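Long-range contact in peroxisomal acyl-CoA oxidase 1A (Solanum lycopersicum, PDB 2FON), which probably oxidises acyl-CoA thioesters with the help of bound FAD, as a peroxisomal acyl-CoA oxidase of fatty acid beta-oxidation: residues L53-F67 with L98-V112. Sequence-based numbering, arbitrary orientation.
Sequences LTDRISKLVASDPGF and LRLSQEEATMLRRYV
Ile57 rides over the backbone of helix 102-112, its CG2 pressed into the hollow lined by Glu104, Met107 and Leu108, 3.5 Å from Leu108 CA. One turn earlier, Leu53 forks over the start of that helix: CD1 lies against the carboxylate end of Glu103 and the CG of Glu104, CD2 against Met107. One turn later, Val61 fills the next dip, CG1 over Tyr111 O and CG2 beside Leu108 CG (3.9 Å). With CG anti to its carbonyl carbon (chi1 -71°), the Tyr111 ring turns one face to Ser58 OG, which sits toward the rim. Beyond the helix, Phe67 receives Val112 CG2 over its face, a CH-pi contact. A salt bridge joins Arg56 NH1 to Glu104 OE2 (3.0 Å), which sits at the guanidinium edge, the planes 75° apart; NH2 bonds OE2 weakly and salt-bridges Glu52. Ser101 N gives to Glu104 OE1 (2.8 Å) and Glu104 N to Ser101 OG, a capping box. An alanine in place of Glu104 would probably leave Arg56 without this carboxylate and break half the box. The axes of segments 53-62 and 102-112 cross at -45°, 8.9 Å apart, with helix 77-97 touching Leu108 and Phe67 and helix 118-132 touching Arg109.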
ATOM      1  N   LEU B  53     -29.124  -5.902  15.892  1.00 66.35           N
ATOM      2  CA  LEU B  53     -28.227  -5.280  16.855  1.00 66.75           C
ATOM      3  C   LEU B  53     -27.250  -4.363  16.142  1.00 67.18           C
ATOM      4  O   LEU B  53     -27.015  -3.229  16.572  1.00 67.22           O
ATOM      5  CB  LEU B  53     -27.472  -6.368  17.614  1.00 66.67           C
ATOM      6  CG  LEU B  53     -26.599  -6.007  18.815  1.00 68.21           C
ATOM      7  CD1 LEU B  53     -26.718  -7.108  19.866  1.00 69.25           C
ATOM      8  CD2 LEU B  53     -25.089  -5.788  18.424  1.00 70.78           C
ATOM      9  N   THR B  54     -26.674  -4.838  15.045  1.00 67.10           N
ATOM     10  CA  THR B  54     -25.858  -3.946  14.271  1.00 67.28           C
ATOM     11  C   THR B  54     -26.698  -2.736  13.858  1.00 67.37           C
ATOM     12  O   THR B  54     -26.284  -1.586  14.073  1.00 67.26           O
ATOM     13  CB  THR B  54     -25.256  -4.628  13.042  1.00 67.81           C
ATOM     14  OG1 THR B  54     -24.529  -5.784  13.460  1.00 68.42           O
ATOM     15  CG2 THR B  54     -24.302  -3.692  12.323  1.00 66.80           C
ATOM     16  N   ASP B  55     -27.886  -2.973  13.315  1.00 66.12           N
ATOM     17  CA  ASP B  55     -28.628  -1.859  12.750  1.00 66.37           C
ATOM     18  C   ASP B  55     -29.001  -0.763  13.749  1.00 66.64           C
ATOM     19  O   ASP B  55     -28.977   0.427  13.425  1.00 66.50           O
ATOM     20  CB  ASP B  55     -29.891  -2.345  12.050  1.00 66.45           C
ATOM     21  CG  ASP B  55     -30.534  -1.269  11.217  1.00 66.56           C
ATOM     22  OD1 ASP B  55     -29.824  -0.697  10.355  1.00 67.78           O
ATOM     23  OD2 ASP B  55     -31.747  -1.001  11.420  1.00 66.63           O
ATOM     24  N   ARG B  56     -29.355  -1.169  14.960  1.00 66.71           N
ATOM     25  CA  ARG B  56     -29.863  -0.222  15.935  1.00 67.26           C
ATOM     26  C   ARG B  56     -28.695   0.518  16.626  1.00 67.06           C
ATOM     27  O   ARG B  56     -28.861   1.652  17.070  1.00 67.54           O
ATOM     28  CB  ARG B  56     -30.795  -0.950  16.924  1.00 66.69           C
ATOM     29  CG  ARG B  56     -30.931  -0.350  18.334  1.00 67.05           C
ATOM     30  CD  ARG B  56     -31.950  -1.165  19.196  1.00 69.32           C
ATOM     31  NE  ARG B  56     -31.600  -2.593  19.317  1.00 71.99           N
ATOM     32  CZ  ARG B  56     -30.681  -3.084  20.158  1.00 70.74           C
ATOM     33  NH1 ARG B  56     -30.011  -2.292  21.004  1.00 64.59           N
ATOM     34  NH2 ARG B  56     -30.441  -4.388  20.150  1.00 71.91           N
ATOM     35  N   ILE B  57     -27.531  -0.114  16.724  1.00 65.76           N
ATOM     36  CA  ILE B  57     -26.441   0.521  17.431  1.00 65.42           C
ATOM     37  C   ILE B  57     -25.692   1.459  16.470  1.00 65.53           C
ATOM     38  O   ILE B  57     -25.336   2.566  16.813  1.00 64.86           O
ATOM     39  CB  ILE B  57     -25.490  -0.503  18.020  1.00 65.16           C
ATOM     40  CG1 ILE B  57     -26.230  -1.407  18.993  1.00 63.31           C
ATOM     41  CG2 ILE B  57     -24.294   0.200  18.657  1.00 65.29           C
ATOM     42  CD1 ILE B  57     -26.633  -0.759  20.270  1.00 62.49           C
ATOM     43  N   SER B  58     -25.455   0.954  15.268  1.00 66.06           N
ATOM     44  CA  SER B  58     -25.150   1.728  14.084  1.00 65.67           C
ATOM     45  C   SER B  58     -25.789   3.087  14.061  1.00 65.48           C
ATOM     46  O   SER B  58     -25.093   4.087  14.057  1.00 65.52           O
ATOM     47  CB  SER B  58     -25.707   0.994  12.875  1.00 65.10           C
ATOM     48  OG  SER B  58     -24.671   0.308  12.291  1.00 67.63           O
ATOM     49  N   LYS B  59     -27.118   3.104  13.971  1.00 65.16           N
ATOM     50  CA  LYS B  59     -27.833   4.311  13.661  1.00 65.16           C
ATOM     51  C   LYS B  59     -27.857   5.207  14.864  1.00 64.00           C
ATOM     52  O   LYS B  59     -27.955   6.442  14.771  1.00 63.66           O
ATOM     53  CB  LYS B  59     -29.227   3.981  13.166  1.00 65.55           C
ATOM     54  CG  LYS B  59     -29.239   4.043  11.663  1.00 69.24           C
ATOM     55  CD  LYS B  59     -30.279   3.110  11.061  1.00 74.92           C
ATOM     56  CE  LYS B  59     -29.803   2.703   9.662  1.00 77.47           C
ATOM     57  NZ  LYS B  59     -30.959   2.159   8.897  1.00 80.37           N
ATOM     58  N   LEU B  60     -27.700   4.566  15.995  1.00 62.63           N
ATOM     59  CA  LEU B  60     -27.686   5.278  17.217  1.00 63.41           C
ATOM     60  C   LEU B  60     -26.326   5.962  17.445  1.00 63.35           C
ATOM     61  O   LEU B  60     -26.247   6.997  18.085  1.00 63.84           O
ATOM     62  CB  LEU B  60     -27.998   4.286  18.299  1.00 63.39           C
ATOM     63  CG  LEU B  60     -28.025   4.871  19.670  1.00 66.22           C
ATOM     64  CD1 LEU B  60     -29.228   4.249  20.390  1.00 66.49           C
ATOM     65  CD2 LEU B  60     -26.609   4.675  20.380  1.00 65.47           C
ATOM     66  N   VAL B  61     -25.253   5.371  16.942  1.00 62.73           N
ATOM     67  CA  VAL B  61     -23.972   6.050  16.964  1.00 62.47           C
ATOM     68  C   VAL B  61     -24.006   7.217  15.969  1.00 62.73           C
ATOM     69  O   VAL B  61     -23.658   8.369  16.317  1.00 63.40           O
ATOM     70  CB  VAL B  61     -22.780   5.102  16.742  1.00 61.60           C
ATOM     71  CG1 VAL B  61     -21.527   5.885  16.750  1.00 62.14           C
ATOM     72  CG2 VAL B  61     -22.687   4.173  17.908  1.00 60.56           C
ATOM     73  N   ALA B  62     -24.504   6.905  14.774  1.00 62.15           N
ATOM     74  CA  ALA B  62     -24.549   7.774  13.605  1.00 61.12           C
ATOM     75  C   ALA B  62     -25.359   9.037  13.801  1.00 61.51           C
ATOM     76  O   ALA B  62     -25.054  10.073  13.233  1.00 62.02           O
ATOM     77  CB  ALA B  62     -25.079   7.000  12.425  1.00 60.10           C
ATOM     78  N   SER B  63     -26.415   8.991  14.579  1.00 62.18           N
ATOM     79  CA  SER B  63     -27.242  10.169  14.572  1.00 62.95           C
ATOM     80  C   SER B  63     -27.096  10.914  15.870  1.00 63.52           C
ATOM     81  O   SER B  63     -28.082  11.470  16.371  1.00 64.92           O
ATOM     82  CB  SER B  63     -28.695   9.784  14.308  1.00 62.63           C
ATOM     83  OG  SER B  63     -29.165   9.122  15.452  1.00 62.86           O
ATOM     84  N   ASP B  64     -25.883  10.909  16.418  1.00 63.46           N
ATOM     85  CA  ASP B  64     -25.612  11.570  17.658  1.00 63.65           C
ATOM     86  C   ASP B  64     -24.451  12.510  17.541  1.00 64.17           C
ATOM     87  O   ASP B  64     -23.260  12.073  17.459  1.00 62.67           O
ATOM     88  CB  ASP B  64     -25.343  10.594  18.797  1.00 63.94           C
ATOM     89  CG  ASP B  64     -25.164  11.324  20.202  1.00 66.20           C
ATOM     90  OD1 ASP B  64     -24.863  12.575  20.261  1.00 67.53           O
ATOM     91  OD2 ASP B  64     -25.304  10.628  21.251  1.00 63.91           O
ATOM     92  N   PRO B  65     -24.780  13.818  17.623  1.00 64.37           N
ATOM     93  CA  PRO B  65     -23.815  14.927  17.518  1.00 64.36           C
ATOM     94  C   PRO B  65     -22.481  14.559  18.130  1.00 63.60           C
ATOM     95  O   PRO B  65     -21.458  14.701  17.457  1.00 64.87           O
ATOM     96  CB  PRO B  65     -24.489  16.048  18.301  1.00 64.07           C
ATOM     97  CG  PRO B  65     -25.927  15.819  18.035  1.00 64.26           C
ATOM     98  CD  PRO B  65     -26.141  14.318  17.834  1.00 64.08           C
ATOM     99  N   GLY B  66     -22.508  14.060  19.367  1.00 62.80           N
ATOM    100  CA  GLY B  66     -21.310  13.764  20.146  1.00 61.71           C
ATOM    101  C   GLY B  66     -20.414  12.663  19.616  1.00 62.01           C
ATOM    102  O   GLY B  66     -19.336  12.460  20.136  1.00 62.70           O
ATOM    103  N   PHE B  67     -20.834  11.934  18.586  1.00 61.95           N
ATOM    104  CA  PHE B  67     -19.937  11.000  17.906  1.00 60.63           C
ATOM    105  C   PHE B  67     -19.507  11.435  16.518  1.00 60.98           C
ATOM    106  O   PHE B  67     -18.981  10.616  15.768  1.00 62.08           O
ATOM    107  CB  PHE B  67     -20.608   9.642  17.778  1.00 60.06           C
ATOM    108  CG  PHE B  67     -20.844   8.975  19.077  1.00 59.89           C
ATOM    109  CD1 PHE B  67     -22.124   8.507  19.408  1.00 57.01           C
ATOM    110  CD2 PHE B  67     -19.785   8.810  19.999  1.00 58.78           C
ATOM    111  CE1 PHE B  67     -22.370   7.891  20.634  1.00 53.19           C
ATOM    112  CE2 PHE B  67     -20.016   8.180  21.240  1.00 58.56           C
ATOM    113  CZ  PHE B  67     -21.334   7.706  21.539  1.00 58.24           C
ATOM    114  N   LEU B  98     -27.932   3.597  28.633  1.00 67.79           N
ATOM    115  CA  LEU B  98     -28.808   2.763  27.806  1.00 67.25           C
ATOM    116  C   LEU B  98     -28.725   1.292  28.210  1.00 66.78           C
ATOM    117  O   LEU B  98     -29.329   0.433  27.577  1.00 66.64           O
ATOM    118  CB  LEU B  98     -28.567   2.960  26.296  1.00 67.59           C
ATOM    119  CG  LEU B  98     -28.434   4.317  25.579  1.00 66.67           C
ATOM    120  CD1 LEU B  98     -27.610   4.132  24.307  1.00 65.72           C
ATOM    121  CD2 LEU B  98     -29.770   4.878  25.219  1.00 63.19           C
ATOM    122  N   ARG B  99     -27.998   1.014  29.292  1.00 66.69           N
ATOM    123  CA  ARG B  99     -27.933  -0.343  29.887  1.00 65.93           C
ATOM    124  C   ARG B  99     -27.532  -1.427  28.860  1.00 66.01           C
ATOM    125  O   ARG B  99     -27.998  -2.582  28.952  1.00 66.65           O
ATOM    126  CB  ARG B  99     -29.286  -0.728  30.575  1.00 65.78           C
ATOM    127  CG  ARG B  99     -29.523  -0.134  31.978  1.00 64.64           C
ATOM    128  CD  ARG B  99     -30.576  -0.872  32.804  1.00 63.21           C
ATOM    129  NE  ARG B  99     -31.500  -1.562  31.918  1.00 62.01           N
ATOM    130  CZ  ARG B  99     -32.664  -1.076  31.460  1.00 61.22           C
ATOM    131  NH1 ARG B  99     -33.128   0.128  31.793  1.00 60.68           N
ATOM    132  NH2 ARG B  99     -33.393  -1.819  30.659  1.00 60.30           N
ATOM    133  N   LEU B 100     -26.763  -1.030  27.856  1.00 64.85           N
ATOM    134  CA  LEU B 100     -26.256  -1.945  26.857  1.00 65.12           C
ATOM    135  C   LEU B 100     -25.520  -3.091  27.516  1.00 65.77           C
ATOM    136  O   LEU B 100     -24.807  -2.875  28.475  1.00 66.14           O
ATOM    137  CB  LEU B 100     -25.241  -1.217  25.941  1.00 64.86           C
ATOM    138  CG  LEU B 100     -25.760   0.009  25.172  1.00 63.81           C
ATOM    139  CD1 LEU B 100     -24.720   0.537  24.200  1.00 57.92           C
ATOM    140  CD2 LEU B 100     -27.138  -0.251  24.465  1.00 58.85           C
ATOM    141  N   SER B 101     -25.679  -4.305  26.998  1.00 66.76           N
ATOM    142  CA  SER B 101     -24.815  -5.426  27.348  1.00 68.62           C
ATOM    143  C   SER B 101     -23.387  -5.234  26.831  1.00 70.49           C
ATOM    144  O   SER B 101     -23.142  -4.378  25.967  1.00 70.68           O
ATOM    145  CB  SER B 101     -25.360  -6.663  26.698  1.00 68.55           C
ATOM    146  OG  SER B 101     -25.625  -6.395  25.338  1.00 69.16           O
ATOM    147  N   GLN B 102     -22.452  -6.050  27.316  1.00 72.37           N
ATOM    148  CA  GLN B 102     -21.071  -6.005  26.807  1.00 74.95           C
ATOM    149  C   GLN B 102     -20.952  -6.285  25.288  1.00 74.75           C
ATOM    150  O   GLN B 102     -20.153  -5.644  24.554  1.00 75.22           O
ATOM    151  CB  GLN B 102     -20.139  -6.901  27.625  1.00 75.08           C
ATOM    152  CG  GLN B 102     -19.623  -6.254  28.968  1.00 77.35           C
ATOM    153  CD  GLN B 102     -18.718  -7.233  29.773  1.00 78.59           C
ATOM    154  OE1 GLN B 102     -18.899  -8.449  29.675  1.00 84.25           O
ATOM    155  NE2 GLN B 102     -17.762  -6.705  30.570  1.00 82.03           N
ATOM    156  N   GLU B 103     -21.775  -7.201  24.801  1.00 74.51           N
ATOM    157  CA  GLU B 103     -21.861  -7.413  23.360  1.00 74.37           C
ATOM    158  C   GLU B 103     -22.244  -6.093  22.688  1.00 72.96           C
ATOM    159  O   GLU B 103     -21.515  -5.588  21.813  1.00 72.71           O
ATOM    160  CB  GLU B 103     -22.818  -8.556  23.063  1.00 73.86           C
ATOM    161  CG  GLU B 103     -23.471  -8.598  21.714  1.00 75.54           C
ATOM    162  CD  GLU B 103     -24.684  -9.573  21.716  1.00 76.99           C
ATOM    163  OE1 GLU B 103     -24.983 -10.212  20.662  1.00 79.20           O
ATOM    164  OE2 GLU B 103     -25.344  -9.683  22.789  1.00 79.16           O
ATOM    165  N   GLU B 104     -23.336  -5.499  23.157  1.00 71.52           N
ATOM    166  CA  GLU B 104     -23.798  -4.229  22.606  1.00 70.18           C
ATOM    167  C   GLU B 104     -22.756  -3.093  22.660  1.00 69.40           C
ATOM    168  O   GLU B 104     -22.593  -2.365  21.675  1.00 69.16           O
ATOM    169  CB  GLU B 104     -25.071  -3.812  23.285  1.00 69.29           C
ATOM    170  CG  GLU B 104     -26.241  -4.478  22.687  1.00 69.32           C
ATOM    171  CD  GLU B 104     -27.517  -4.268  23.521  1.00 72.37           C
ATOM    172  OE1 GLU B 104     -27.428  -4.197  24.770  1.00 70.25           O
ATOM    173  OE2 GLU B 104     -28.619  -4.177  22.917  1.00 73.06           O
ATOM    174  N   ALA B 105     -22.069  -2.979  23.799  1.00 67.67           N
ATOM    175  CA  ALA B 105     -20.979  -2.056  24.005  1.00 66.37           C
ATOM    176  C   ALA B 105     -19.839  -2.300  23.044  1.00 67.12           C
ATOM    177  O   ALA B 105     -19.158  -1.347  22.615  1.00 66.73           O
ATOM    178  CB  ALA B 105     -20.476  -2.153  25.414  1.00 65.34           C
ATOM    179  N   THR B 106     -19.584  -3.553  22.695  1.00 67.85           N
ATOM    180  CA  THR B 106     -18.534  -3.773  21.667  1.00 69.14           C
ATOM    181  C   THR B 106     -18.917  -3.076  20.329  1.00 68.77           C
ATOM    182  O   THR B 106     -18.129  -2.279  19.762  1.00 69.47           O
ATOM    183  CB  THR B 106     -18.263  -5.275  21.422  1.00 69.23           C
ATOM    184  OG1 THR B 106     -18.270  -5.974  22.681  1.00 72.70           O
ATOM    185  CG2 THR B 106     -16.964  -5.456  20.782  1.00 67.24           C
ATOM    186  N   MET B 107     -20.122  -3.398  19.861  1.00 67.57           N
ATOM    187  CA  MET B 107     -20.746  -2.780  18.746  1.00 67.23           C
ATOM    188  C   MET B 107     -20.642  -1.262  18.898  1.00 66.60           C
ATOM    189  O   MET B 107     -20.157  -0.591  17.995  1.00 66.57           O
ATOM    190  CB  MET B 107     -22.222  -3.217  18.701  1.00 69.49           C
ATOM    191  CG  MET B 107     -22.794  -3.637  17.326  1.00 71.53           C
ATOM    192  SD  MET B 107     -21.701  -4.804  16.439  1.00 84.89           S
ATOM    193  CE  MET B 107     -22.823  -5.744  15.394  1.00 77.08           C
ATOM    194  N   LEU B 108     -21.092  -0.704  20.023  1.00 65.42           N
ATOM    195  CA  LEU B 108     -21.132   0.735  20.146  1.00 64.30           C
ATOM    196  C   LEU B 108     -19.756   1.320  19.894  1.00 65.29           C
ATOM    197  O   LEU B 108     -19.586   2.281  19.106  1.00 65.22           O
ATOM    198  CB  LEU B 108     -21.658   1.199  21.483  1.00 63.31           C
ATOM    199  CG  LEU B 108     -21.872   2.709  21.452  1.00 61.25           C
ATOM    200  CD1 LEU B 108     -23.158   3.178  22.107  1.00 61.13           C
ATOM    201  CD2 LEU B 108     -20.694   3.420  22.027  1.00 60.31           C
ATOM    202  N   ARG B 109     -18.750   0.752  20.522  1.00 65.98           N
ATOM    203  CA  ARG B 109     -17.416   1.275  20.242  1.00 67.00           C
ATOM    204  C   ARG B 109     -17.017   1.068  18.790  1.00 67.65           C
ATOM    205  O   ARG B 109     -16.384   1.950  18.205  1.00 68.56           O
ATOM    206  CB  ARG B 109     -16.379   0.785  21.234  1.00 66.78           C
ATOM    207  CG  ARG B 109     -16.416   1.560  22.555  1.00 68.83           C
ATOM    208  CD  ARG B 109     -15.497   0.975  23.602  1.00 72.65           C
ATOM    209  NE  ARG B 109     -16.219   0.118  24.545  1.00 79.14           N
ATOM    210  CZ  ARG B 109     -16.094  -1.211  24.594  1.00 79.16           C
ATOM    211  NH1 ARG B 109     -15.282  -1.811  23.720  1.00 78.89           N
ATOM    212  NH2 ARG B 109     -16.788  -1.922  25.493  1.00 75.20           N
ATOM    213  N   ARG B 110     -17.445  -0.032  18.164  1.00 67.49           N
ATOM    214  CA  ARG B 110     -17.049  -0.238  16.767  1.00 68.20           C
ATOM    215  C   ARG B 110     -17.469   0.981  15.959  1.00 67.61           C
ATOM    216  O   ARG B 110     -16.698   1.568  15.247  1.00 68.59           O
ATOM    217  CB  ARG B 110     -17.650  -1.524  16.191  1.00 67.53           C
ATOM    218  CG  ARG B 110     -17.175  -1.856  14.795  1.00 68.29           C
ATOM    219  CD  ARG B 110     -17.948  -3.062  14.118  1.00 71.50           C
ATOM    220  NE  ARG B 110     -17.828  -4.390  14.767  1.00 75.77           N
ATOM    221  CZ  ARG B 110     -16.707  -4.896  15.301  1.00 78.30           C
ATOM    222  NH1 ARG B 110     -15.525  -4.227  15.253  1.00 78.21           N
ATOM    223  NH2 ARG B 110     -16.757  -6.095  15.886  1.00 78.06           N
ATOM    224  N   TYR B 111     -18.706   1.384  16.111  1.00 67.46           N
ATOM    225  CA  TYR B 111     -19.267   2.406  15.272  1.00 67.54           C
ATOM    226  C   TYR B 111     -18.823   3.863  15.560  1.00 67.47           C
ATOM    227  O   TYR B 111     -18.879   4.722  14.692  1.00 66.24           O
ATOM    228  CB  TYR B 111     -20.775   2.193  15.241  1.00 67.55           C
ATOM    229  CG  TYR B 111     -21.038   0.954  14.448  1.00 68.80           C
ATOM    230  CD1 TYR B 111     -21.433  -0.240  15.047  1.00 71.57           C
ATOM    231  CD2 TYR B 111     -20.817   0.948  13.096  1.00 69.28           C
ATOM    232  CE1 TYR B 111     -21.626  -1.407  14.274  1.00 69.96           C
ATOM    233  CE2 TYR B 111     -21.000  -0.184  12.343  1.00 71.76           C
ATOM    234  CZ  TYR B 111     -21.407  -1.353  12.925  1.00 69.74           C
ATOM    235  OH  TYR B 111     -21.572  -2.435  12.088  1.00 71.54           O
ATOM    236  N   VAL B 112     -18.387   4.118  16.788  1.00 68.01           N
ATOM    237  CA  VAL B 112     -17.659   5.325  17.112  1.00 68.39           C
ATOM    238  C   VAL B 112     -16.404   5.439  16.196  1.00 68.83           C
ATOM    239  O   VAL B 112     -15.983   6.531  15.840  1.00 68.74           O
ATOM    240  CB  VAL B 112     -17.280   5.341  18.621  1.00 67.65           C
ATOM    241  CG1 VAL B 112     -16.287   6.468  18.934  1.00 69.29           C
ATOM    242  CG2 VAL B 112     -18.462   5.549  19.430  1.00 66.34           C
TER